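Long-range contact in MarR Like Protein, TVG0766549 (Thermoplasma volcanium, PDB 3LFK), which is of unknown function, has been reported as a mechanosensitive channel but structurally resembles MarR-like transcriptional regulators, and probably binds DNA through a winged helix-turn-helix: residues A[21-32]-A[95-106]. Numbering follows the deposited sequence.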
loop_
_atom_site.group_PDB
_atom_site.type_symbol
_atom_site.label_atom_id
_atom_site.label_comp_id
_atom_site.label_asym_id
_atom_site.label_seq_id
_atom_site.Cartn_x
_atom_site.Cartn_y
_atom_site.Cartn_z
ATOM N N LYS A 21 -9.796 -8.068 -12.829
ATOM C CA LYS A 21 -9.346 -7.497 -11.564
ATOM C C LYS A 21 -7.836 -7.783 -11.519
ATOM O O LYS A 21 -7.364 -8.707 -12.191
ATOM C CB LYS A 21 -10.055 -8.228 -10.421
ATOM C CG LYS A 21 -9.995 -7.536 -9.082
ATOM C CD LYS A 21 -10.762 -6.222 -9.105
ATOM C CE LYS A 21 -12.237 -6.440 -9.395
ATOM N NZ LYS A 21 -12.980 -5.150 -9.447
ATOM N N PRO A 22 -7.049 -6.999 -10.764
ATOM C CA PRO A 22 -5.617 -7.321 -10.757
ATOM C C PRO A 22 -5.348 -8.635 -10.034
ATOM O O PRO A 22 -6.126 -9.045 -9.188
ATOM C CB PRO A 22 -4.991 -6.132 -10.017
ATOM C CG PRO A 22 -6.088 -5.656 -9.146
ATOM C CD PRO A 22 -7.309 -5.754 -10.024
ATOM N N VAL A 23 -4.275 -9.314 -10.410
ATOM C CA VAL A 23 -3.906 -10.540 -9.726
ATOM C C VAL A 23 -2.602 -10.171 -9.047
ATOM O O VAL A 23 -1.654 -9.730 -9.704
ATOM C CB VAL A 23 -3.690 -11.696 -10.701
ATOM C CG1 VAL A 23 -3.266 -12.946 -9.931
ATOM C CG2 VAL A 23 -4.978 -11.960 -11.448
ATOM N N ILE A 24 -2.589 -10.345 -7.727
ATOM C CA ILE A 24 -1.456 -9.992 -6.872
ATOM C C ILE A 24 -0.849 -11.272 -6.290
ATOM O O ILE A 24 -1.586 -12.184 -5.897
ATOM C CB ILE A 24 -1.959 -9.111 -5.707
ATOM C CG1 ILE A 24 -2.811 -7.941 -6.243
ATOM C CG2 ILE A 24 -0.743 -8.581 -4.883
ATOM C CD1 ILE A 24 -2.043 -6.987 -7.168
ATOM N N LYS A 25 0.479 -11.340 -6.239
ATOM C CA LYS A 25 1.177 -12.485 -5.674
ATOM C C LYS A 25 0.965 -12.440 -4.167
ATOM O O LYS A 25 1.011 -11.370 -3.549
ATOM C CB LYS A 25 2.678 -12.423 -5.951
ATOM C CG LYS A 25 3.084 -12.654 -7.389
ATOM C CD LYS A 25 4.575 -13.003 -7.440
ATOM C CE LYS A 25 5.077 -13.207 -8.864
ATOM N NZ LYS A 25 5.019 -11.949 -9.665
ATOM N N GLY A 26 0.764 -13.606 -3.569
ATOM C CA GLY A 26 0.493 -13.623 -2.139
ATOM C C GLY A 26 -1.006 -13.526 -1.902
ATOM O O GLY A 26 -1.808 -13.446 -2.845
ATOM N N LYS A 27 -1.383 -13.503 -0.624
ATOM C CA LYS A 27 -2.785 -13.475 -0.211
ATOM C C LYS A 27 -3.073 -12.358 0.766
ATOM O O LYS A 27 -2.227 -12.045 1.611
ATOM C CB LYS A 27 -3.141 -14.796 0.490
ATOM C CG LYS A 27 -2.944 -16.042 -0.382
ATOM C CD LYS A 27 -3.119 -17.329 0.428
ATOM C CE LYS A 27 -2.966 -18.562 -0.464
ATOM N NZ LYS A 27 -2.931 -19.842 0.303
ATOM N N LEU A 28 -4.264 -11.784 0.662
ATOM C CA LEU A 28 -4.700 -10.722 1.573
ATOM C C LEU A 28 -4.554 -11.128 3.047
ATOM O O LEU A 28 -4.192 -10.300 3.891
ATOM C CB LEU A 28 -6.163 -10.380 1.292
ATOM C CG LEU A 28 -6.856 -9.393 2.216
ATOM C CD1 LEU A 28 -6.125 -8.048 2.207
ATOM C CD2 LEU A 28 -8.301 -9.220 1.736
ATOM N N GLU A 29 -4.834 -12.392 3.360
ATOM C CA GLU A 29 -4.728 -12.838 4.743
ATOM C C GLU A 29 -3.334 -12.623 5.337
ATOM O O GLU A 29 -3.198 -12.469 6.551
ATOM C CB GLU A 29 -5.128 -14.312 4.866
ATOM C CG GLU A 29 -4.917 -15.102 3.600
ATOM C CD GLU A 29 -6.179 -15.147 2.746
ATOM O OE1 GLU A 29 -7.039 -16.013 3.023
ATOM O OE2 GLU A 29 -6.321 -14.315 1.817
ATOM N N ASN A 30 -2.299 -12.599 4.505
ATOM C CA ASN A 30 -0.940 -12.380 5.036
ATOM C C ASN A 30 -0.376 -11.079 4.448
ATOM O O ASN A 30 0.843 -10.943 4.276
ATOM C CB ASN A 30 -0.009 -13.556 4.688
ATOM C CG ASN A 30 1.235 -13.594 5.567
ATOM O OD1 ASN A 30 1.238 -13.055 6.687
ATOM N ND2 ASN A 30 2.286 -14.234 5.077
ATOM N N ASN A 31 -1.273 -10.134 4.159
ATOM C CA ASN A 31 -0.892 -8.834 3.617
ATOM C C ASN A 31 -0.012 -8.944 2.380
ATOM O O ASN A 31 0.878 -8.125 2.183
ATOM C CB ASN A 31 -0.155 -8.007 4.688
ATOM C CG ASN A 31 -1.093 -7.470 5.767
ATOM O OD1 ASN A 31 -2.251 -7.158 5.495
ATOM N ND2 ASN A 31 -0.574 -7.329 6.985
ATOM N N TYR A 32 -0.274 -9.954 1.555
ATOM C CA TYR A 32 0.481 -10.181 0.316
ATOM C C TYR A 32 1.967 -10.262 0.577
ATOM O O TYR A 32 2.761 -9.797 -0.223
ATOM C CB TYR A 32 0.175 -9.064 -0.701
ATOM C CG TYR A 32 -1.310 -8.823 -0.917
ATOM C CD1 TYR A 32 -1.982 -7.817 -0.211
ATOM C CD2 TYR A 32 -2.048 -9.608 -1.809
ATOM C CE1 TYR A 32 -3.339 -7.598 -0.388
ATOM C CE2 TYR A 32 -3.427 -9.388 -2.000
ATOM C CZ TYR A 32 -4.052 -8.378 -1.284
ATOM O OH TYR A 32 -5.392 -8.093 -1.464
ATOM N N GLU A 95 -2.629 -0.814 -8.928
ATOM C CA GLU A 95 -2.487 -2.058 -8.171
ATOM C C GLU A 95 -2.236 -1.759 -6.682
ATOM O O GLU A 95 -2.723 -2.464 -5.801
ATOM C CB GLU A 95 -1.364 -2.918 -8.755
ATOM C CG GLU A 95 -1.680 -3.479 -10.159
ATOM C CD GLU A 95 -1.858 -2.393 -11.213
ATOM O OE1 GLU A 95 -1.035 -1.457 -11.256
ATOM O OE2 GLU A 95 -2.821 -2.470 -12.017
ATOM N N GLY A 96 -1.480 -0.704 -6.404
ATOM C CA GLY A 96 -1.235 -0.334 -5.022
ATOM C C GLY A 96 -2.531 0.153 -4.378
ATOM O O GLY A 96 -2.777 -0.138 -3.204
ATOM N N GLU A 97 -3.348 0.889 -5.126
ATOM C CA GLU A 97 -4.634 1.365 -4.606
ATOM C C GLU A 97 -5.514 0.155 -4.309
ATOM O O GLU A 97 -6.156 0.079 -3.255
ATOM C CB GLU A 97 -5.310 2.283 -5.631
ATOM C CG GLU A 97 -4.446 3.497 -5.939
ATOM C CD GLU A 97 -5.211 4.786 -5.985
ATOM O OE1 GLU A 97 -6.207 4.856 -6.737
ATOM O OE2 GLU A 97 -4.803 5.732 -5.275
ATOM N N PHE A 98 -5.522 -0.806 -5.228
ATOM C CA PHE A 98 -6.309 -2.026 -5.057
ATOM C C PHE A 98 -5.939 -2.770 -3.762
ATOM O O PHE A 98 -6.799 -3.159 -2.964
ATOM C CB PHE A 98 -6.084 -2.964 -6.260
ATOM C CG PHE A 98 -6.822 -4.271 -6.161
ATOM C CD1 PHE A 98 -8.163 -4.350 -6.515
ATOM C CD2 PHE A 98 -6.189 -5.406 -5.672
ATOM C CE1 PHE A 98 -8.853 -5.555 -6.376
ATOM C CE2 PHE A 98 -6.870 -6.608 -5.529
ATOM C CZ PHE A 98 -8.206 -6.681 -5.883
ATOM N N VAL A 99 -4.638 -2.976 -3.565
ATOM C CA VAL A 99 -4.169 -3.712 -2.411
ATOM C C VAL A 99 -4.430 -2.928 -1.134
ATOM O O VAL A 99 -4.843 -3.503 -0.128
ATOM C CB VAL A 99 -2.664 -4.032 -2.593
ATOM C CG1 VAL A 99 -2.068 -4.539 -1.309
ATOM C CG2 VAL A 99 -2.514 -5.090 -3.700
ATOM N N ALA A 100 -4.189 -1.623 -1.180
ATOM C CA ALA A 100 -4.390 -0.766 -0.006
ATOM C C ALA A 100 -5.860 -0.795 0.390
ATOM O O ALA A 100 -6.175 -0.905 1.571
ATOM C CB ALA A 100 -3.954 0.677 -0.327
ATOM N N GLN A 101 -6.746 -0.716 -0.592
ATOM C CA GLN A 101 -8.182 -0.736 -0.291
ATOM C C GLN A 101 -8.626 -2.103 0.261
ATOM O O GLN A 101 -9.435 -2.171 1.195
ATOM C CB GLN A 101 -8.985 -0.386 -1.539
ATOM C CG GLN A 101 -10.448 0.040 -1.240
ATOM C CD GLN A 101 -10.552 1.271 -0.338
ATOM O OE1 GLN A 101 -9.546 1.863 0.059
ATOM N NE2 GLN A 101 -11.782 1.661 -0.011
ATOM N N ALA A 102 -8.092 -3.196 -0.292
ATOM C CA ALA A 102 -8.447 -4.533 0.180
ATOM C C ALA A 102 -8.064 -4.701 1.640
ATOM O O ALA A 102 -8.825 -5.266 2.443
ATOM C CB ALA A 102 -7.760 -5.592 -0.672
ATOM N N ILE A 103 -6.881 -4.205 1.997
ATOM C CA ILE A 103 -6.406 -4.294 3.365
ATOM C C ILE A 103 -7.253 -3.394 4.267
ATOM O O ILE A 103 -7.619 -3.804 5.378
ATOM C CB ILE A 103 -4.904 -3.881 3.445
ATOM C CG1 ILE A 103 -4.053 -4.966 2.762
ATOM C CG2 ILE A 103 -4.458 -3.692 4.916
ATOM C CD1 ILE A 103 -2.555 -4.580 2.581
ATOM N N ARG A 104 -7.562 -2.186 3.795
ATOM C CA ARG A 104 -8.374 -1.255 4.596
ATOM C C ARG A 104 -9.737 -1.862 4.890
ATOM O O ARG A 104 -10.221 -1.789 6.015
ATOM C CB ARG A 104 -8.585 0.061 3.853
ATOM C CG ARG A 104 -7.398 0.992 3.859
ATOM C CD ARG A 104 -7.779 2.312 3.197
ATOM N NE ARG A 104 -8.767 3.054 3.985
ATOM C CZ ARG A 104 -9.434 4.121 3.552
ATOM N NH1 ARG A 104 -9.234 4.586 2.325
ATOM N NH2 ARG A 104 -10.293 4.739 4.354
ATOM N N VAL A 105 -10.356 -2.438 3.870
ATOM C CA VAL A 105 -11.675 -3.055 4.060
ATOM C C VAL A 105 -11.605 -4.243 5.008
ATOM O O VAL A 105 -12.454 -4.381 5.907
ATOM C CB VAL A 105 -12.276 -3.471 2.718
ATOM C CG1 VAL A 105 -13.513 -4.332 2.935
ATOM C CG2 VAL A 105 -12.619 -2.214 1.919
ATOM N N ARG A 106 -10.600 -5.101 4.849
ATOM C CA ARG A 106 -10.470 -6.247 5.758
ATOM C C ARG A 106 -10.329 -5.733 7.193
ATOM O O ARG A 106 -10.971 -6.240 8.129
ATOM C CB ARG A 106 -9.235 -7.083 5.397
ATOM C CG ARG A 106 -8.950 -8.249 6.344
ATOM C CD ARG A 106 -7.491 -8.641 6.231
ATOM N NE ARG A 106 -6.635 -7.593 6.778
ATOM C CZ ARG A 106 -5.339 -7.464 6.507
ATOM N NH1 ARG A 106 -4.739 -8.311 5.688
ATOM N NH2 ARG A 106 -4.641 -6.494 7.070
#
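Both terminal nitrogens of R106 converge on the one amide oxygen of N31: NH1 lies 2.7 Å and NH2 2.9 Å from N31 OD1. NH2 meets a lone pair in the carbonyl plane, whereas NH1 stands 43° above that plane, the amide and guanidinium planes being turned well away from each other. Asparagine suits the spot because its neutral amide oxygen can take two N-H groups. NH1 also makes a weak, bent bond (116°) to L28 O, the carbonyl that accepts N31 N within the turn. Arginine suits its own place because its long chain, bent at chi3 (69°), runs alongside L28 in the opposite sense and still presents a flat edge with several N-H groups.

Next to these bonds the branched end of L28 reaches the helix, CD1 lying 3.8 Å from I103 CG1 and facing A102 CB. The helix 94-116 follows the wing hairpin of the winged helix-turn-helix fold, and 21-32, which leads toward helix 36-47, lies along it. The flat Y32 ring is sandwiched between V99 CG2, near the rim of one face, and the backbone of K27 and L28 on the other; V99 CG1 lies 3.4 Å from Y32 CE1. The small A102 lets the Y32 hydroxyl come close, OH to A102 CB 3.5 Å. I24 leans across V99, CG1 toward CG2, two branched chains meeting. Farther along, P22 offers a ring CH to an aromatic face, its CG 3.4 Å from the F98 ring centroid in a CH-pi contact, while the aliphatic part of K21 brings CD to 3.4 Å from F98 CE1.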